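Local coordinates for uncharacterized protein (Bacteroides fragilis, PDB 3MSW) that is of unknown function but is probably exported and folds as a single-layer antiparallel beta sheet thought to have evolved from beta-hairpin repeats, at residues Lys100-Thr105 with Ala113-Lys118. Residues are numbered along the deposited sequence; the frame is centred on the assembly and turned at random. Where two conformers were deposited one is given.
Sequences KYIYIT and AQYAYK
K100 and Y117 face each other as a hydrogen-bonded antiparallel pair: K100 N donates to Y117 O at 2.9 Å, and K100 O takes Y117 N in return. K100 O also lies in the plane of the Y117 ring, at its edge, 3.4 Å from Y117 CD1, and receives the CA-H of A116. One residue on, in the non-hydrogen-bonded pair, the Y101 ring lies obliquely against A116, with Y101 CD1 3.6 Å from A116 CB; its hydroxyl hydrogen-bonds to K99 NZ. I102 repeats the paired backbone bonds with Y115. In the conformer given, its CG1 branch carries CD1 diagonally, beyond its own partner Y115, to Y117 CE1, 4.1 Å away. Y103 answers Q114 on the face of Y101, Y103 CD1 lying 3.9 Å from Q114 CB, while ring and amide planes are turned 62° apart. I104 forms the last pair of the two segments, with a nearly straight bond from its N to A113 O (176°) and a longer return from A113 N to I104 O; with CG1 anti to the carbonyl carbon (chi1 -61°), its CD1 meets Y115 CE1 at 3.7 Å. On one face the isoleucine tips thus meet tyrosine rings diagonally across the strands, whereas Y101 and Y103 pack beside A116 and Q114 on the other. Strands 94-105 and 111-120 follow one another as a beta hairpin, flanked by strands 80-89 and 125-133 in the meandering single-layer sheet.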
ATOM      1  N   LYS A 100      -9.548   1.171  -5.006  1.00 21.02           N
ATOM      2  CA  LYS A 100      -8.846   1.520  -6.243  1.00 20.53           C
ATOM      3  C   LYS A 100      -8.694   3.016  -6.322  1.00 24.79           C
ATOM      4  O   LYS A 100      -9.647   3.754  -6.020  1.00 23.92           O
ATOM      5  CB  LYS A 100      -9.556   0.955  -7.477  1.00 23.51           C
ATOM      6  CG  LYS A 100      -8.795   1.185  -8.786  1.00 30.44           C
ATOM      7  CD  LYS A 100      -9.580   0.700  -9.983  1.00 39.74           C
ATOM      8  CE  LYS A 100      -8.675   0.421 -11.164  1.00 51.12           C
ATOM      9  NZ  LYS A 100      -9.464   0.119 -12.388  1.00 60.35           N
ATOM     10  N   TYR A 101      -7.493   3.478  -6.702  1.00 22.23           N
ATOM     11  CA  TYR A 101      -7.231   4.905  -6.874  1.00 22.02           C
ATOM     12  C   TYR A 101      -6.663   5.178  -8.227  1.00 25.31           C
ATOM     13  O   TYR A 101      -5.801   4.419  -8.689  1.00 24.94           O
ATOM     14  CB  TYR A 101      -6.275   5.471  -5.801  1.00 22.07           C
ATOM     15  CG  TYR A 101      -6.685   5.059  -4.414  1.00 23.91           C
ATOM     16  CD1 TYR A 101      -7.680   5.748  -3.727  1.00 26.31           C
ATOM     17  CD2 TYR A 101      -6.095   3.967  -3.788  1.00 24.61           C
ATOM     18  CE1 TYR A 101      -8.133   5.312  -2.480  1.00 27.02           C
ATOM     19  CE2 TYR A 101      -6.539   3.521  -2.548  1.00 25.04           C
ATOM     20  CZ  TYR A 101      -7.542   4.208  -1.889  1.00 30.11           C
ATOM     21  OH  TYR A 101      -7.947   3.807  -0.648  1.00 29.55           O
ATOM     22  N   ILE A 102      -7.137   6.272  -8.861  1.00 20.94           N
ATOM     23  CA  ILE A 102      -6.629   6.703 -10.167  0.50 20.11           C
ATOM     24  C   ILE A 102      -6.141   8.153 -10.048  1.00 24.21           C
ATOM     25  O   ILE A 102      -6.880   9.016  -9.555  1.00 21.49           O
ATOM     26  CB  ILE A 102      -7.628   6.528 -11.361  0.50 22.67           C
ATOM     27  CG1 ILE A 102      -8.067   5.056 -11.550  0.50 22.21           C
ATOM     28  CG2 ILE A 102      -7.018   7.080 -12.662  0.50 22.51           C
ATOM     29  CD1 ILE A 102      -9.220   4.877 -12.580  0.50 20.34           C
ATOM     30  N   TYR A 103      -4.898   8.415 -10.513  1.00 20.73           N
ATOM     31  CA  TYR A 103      -4.316   9.764 -10.502  1.00 21.04           C
ATOM     32  C   TYR A 103      -3.951  10.121 -11.930  1.00 27.57           C
ATOM     33  O   TYR A 103      -3.170   9.418 -12.568  1.00 27.50           O
ATOM     34  CB  TYR A 103      -3.075   9.845  -9.597  1.00 22.03           C
ATOM     35  CG  TYR A 103      -3.320   9.305  -8.207  1.00 22.95           C
ATOM     36  CD1 TYR A 103      -3.842  10.118  -7.201  1.00 25.22           C
ATOM     37  CD2 TYR A 103      -3.027   7.979  -7.893  1.00 24.04           C
ATOM     38  CE1 TYR A 103      -4.086   9.612  -5.919  1.00 28.89           C
ATOM     39  CE2 TYR A 103      -3.267   7.467  -6.621  1.00 25.13           C
ATOM     40  CZ  TYR A 103      -3.813   8.283  -5.644  1.00 32.00           C
ATOM     41  OH  TYR A 103      -4.009   7.767  -4.391  1.00 37.78           O
ATOM     42  N   ILE A 104      -4.536  11.202 -12.437  1.00 23.43           N
ATOM     43  CA  ILE A 104      -4.268  11.691 -13.772  1.00 24.49           C
ATOM     44  C   ILE A 104      -3.489  12.992 -13.669  1.00 26.94           C
ATOM     45  O   ILE A 104      -3.955  13.932 -13.025  1.00 26.32           O
ATOM     46  CB  ILE A 104      -5.589  11.833 -14.604  1.00 28.70           C
ATOM     47  CG1 ILE A 104      -6.274  10.441 -14.738  1.00 29.56           C
ATOM     48  CG2 ILE A 104      -5.314  12.466 -15.995  1.00 28.10           C
ATOM     49  CD1 ILE A 104      -7.704  10.492 -15.158  1.00 42.30           C
ATOM     50  N   THR A 105      -2.316  13.058 -14.333  1.00 23.50           N
ATOM     51  CA  THR A 105      -1.547  14.306 -14.387  1.00 24.24           C
ATOM     52  C   THR A 105      -1.520  14.827 -15.821  1.00 28.95           C
ATOM     53  O   THR A 105      -1.953  14.130 -16.746  1.00 27.81           O
ATOM     54  CB  THR A 105      -0.092  14.117 -13.901  1.00 27.33           C
ATOM     55  OG1 THR A 105       0.648  13.404 -14.895  1.00 30.77           O
ATOM     56  CG2 THR A 105       0.014  13.458 -12.516  1.00 24.95           C
ATOM     57  N   ALA A 113      -6.681  15.294 -11.992  1.00 26.32           N
ATOM     58  CA  ALA A 113      -7.798  14.675 -11.270  1.00 25.71           C
ATOM     59  C   ALA A 113      -7.414  13.441 -10.500  1.00 29.26           C
ATOM     60  O   ALA A 113      -6.504  12.696 -10.880  1.00 27.59           O
ATOM     61  CB  ALA A 113      -8.913  14.334 -12.244  1.00 26.78           C
ATOM     62  N   GLN A 114      -8.142  13.201  -9.412  1.00 26.48           N
ATOM     63  CA  GLN A 114      -7.944  11.999  -8.613  1.00 25.03           C
ATOM     64  C   GLN A 114      -9.288  11.365  -8.355  1.00 26.68           C
ATOM     65  O   GLN A 114     -10.280  12.073  -8.200  1.00 27.50           O
ATOM     66  CB  GLN A 114      -7.144  12.278  -7.329  1.00 25.96           C
ATOM     67  CG  GLN A 114      -7.839  13.184  -6.322  1.00 31.75           C
ATOM     68  CD  GLN A 114      -6.864  13.741  -5.313  1.00 48.02           C
ATOM     69  OE1 GLN A 114      -6.730  14.952  -5.151  1.00 43.13           O
ATOM     70  NE2 GLN A 114      -6.179  12.873  -4.596  1.00 40.71           N
ATOM     71  N   TYR A 115      -9.322  10.034  -8.376  1.00 22.95           N
ATOM     72  CA  TYR A 115     -10.502   9.213  -8.200  1.00 22.74           C
ATOM     73  C   TYR A 115     -10.208   8.126  -7.178  1.00 26.08           C
ATOM     74  O   TYR A 115      -9.101   7.557  -7.180  1.00 25.92           O
ATOM     75  CB  TYR A 115     -10.908   8.545  -9.533  1.00 23.80           C
ATOM     76  CG  TYR A 115     -11.166   9.507 -10.664  1.00 26.42           C
ATOM     77  CD1 TYR A 115     -10.130   9.929 -11.500  1.00 28.46           C
ATOM     78  CD2 TYR A 115     -12.457   9.921 -10.969  1.00 27.15           C
ATOM     79  CE1 TYR A 115     -10.368  10.815 -12.550  1.00 29.36           C
ATOM     80  CE2 TYR A 115     -12.706  10.808 -12.012  1.00 28.14           C
ATOM     81  CZ  TYR A 115     -11.660  11.244 -12.807  1.00 36.08           C
ATOM     82  OH  TYR A 115     -11.919  12.118 -13.835  1.00 40.31           O
ATOM     83  N   ALA A 116     -11.206   7.796  -6.347  1.00 22.10           N
ATOM     84  CA  ALA A 116     -11.094   6.699  -5.347  1.00 22.28           C
ATOM     85  C   ALA A 116     -12.358   5.871  -5.453  1.00 25.47           C
ATOM     86  O   ALA A 116     -13.444   6.431  -5.658  1.00 25.88           O
ATOM     87  CB  ALA A 116     -10.985   7.259  -3.934  1.00 23.33           C
ATOM     88  N   TYR A 117     -12.211   4.560  -5.334  1.00 20.48           N
ATOM     89  CA  TYR A 117     -13.297   3.595  -5.447  1.00 20.44           C
ATOM     90  C   TYR A 117     -13.175   2.593  -4.344  1.00 25.55           C
ATOM     91  O   TYR A 117     -12.066   2.254  -3.928  1.00 23.91           O
ATOM     92  CB  TYR A 117     -13.231   2.797  -6.782  1.00 20.62           C
ATOM     93  CG  TYR A 117     -13.202   3.650  -8.028  1.00 21.84           C
ATOM     94  CD1 TYR A 117     -12.017   4.242  -8.462  1.00 24.02           C
ATOM     95  CD2 TYR A 117     -14.366   3.899  -8.758  1.00 22.55           C
ATOM     96  CE1 TYR A 117     -11.983   5.049  -9.596  1.00 23.73           C
ATOM     97  CE2 TYR A 117     -14.335   4.686  -9.912  1.00 23.88           C
ATOM     98  CZ  TYR A 117     -13.137   5.253 -10.327  1.00 28.33           C
ATOM     99  OH  TYR A 117     -13.060   6.057 -11.441  1.00 30.14           O
ATOM    100  N   LYS A 118     -14.310   1.995  -3.994  1.00 23.23           N
ATOM    101  CA  LYS A 118     -14.373   0.923  -3.028  1.00 23.31           C
ATOM    102  C   LYS A 118     -15.105  -0.219  -3.728  1.00 27.65           C
ATOM    103  O   LYS A 118     -16.073   0.020  -4.452  1.00 27.97           O
ATOM    104  CB  LYS A 118     -15.153   1.398  -1.777  1.00 27.17           C
ATOM    105  CG  LYS A 118     -15.086   0.426  -0.601  1.00 46.82           C
ATOM    106  CD  LYS A 118     -15.640   1.041   0.693  1.00 59.86           C
ATOM    107  CE  LYS A 118     -14.556   1.568   1.618  1.00 71.06           C
ATOM    108  NZ  LYS A 118     -14.085   2.930   1.232  1.00 74.57           N
TER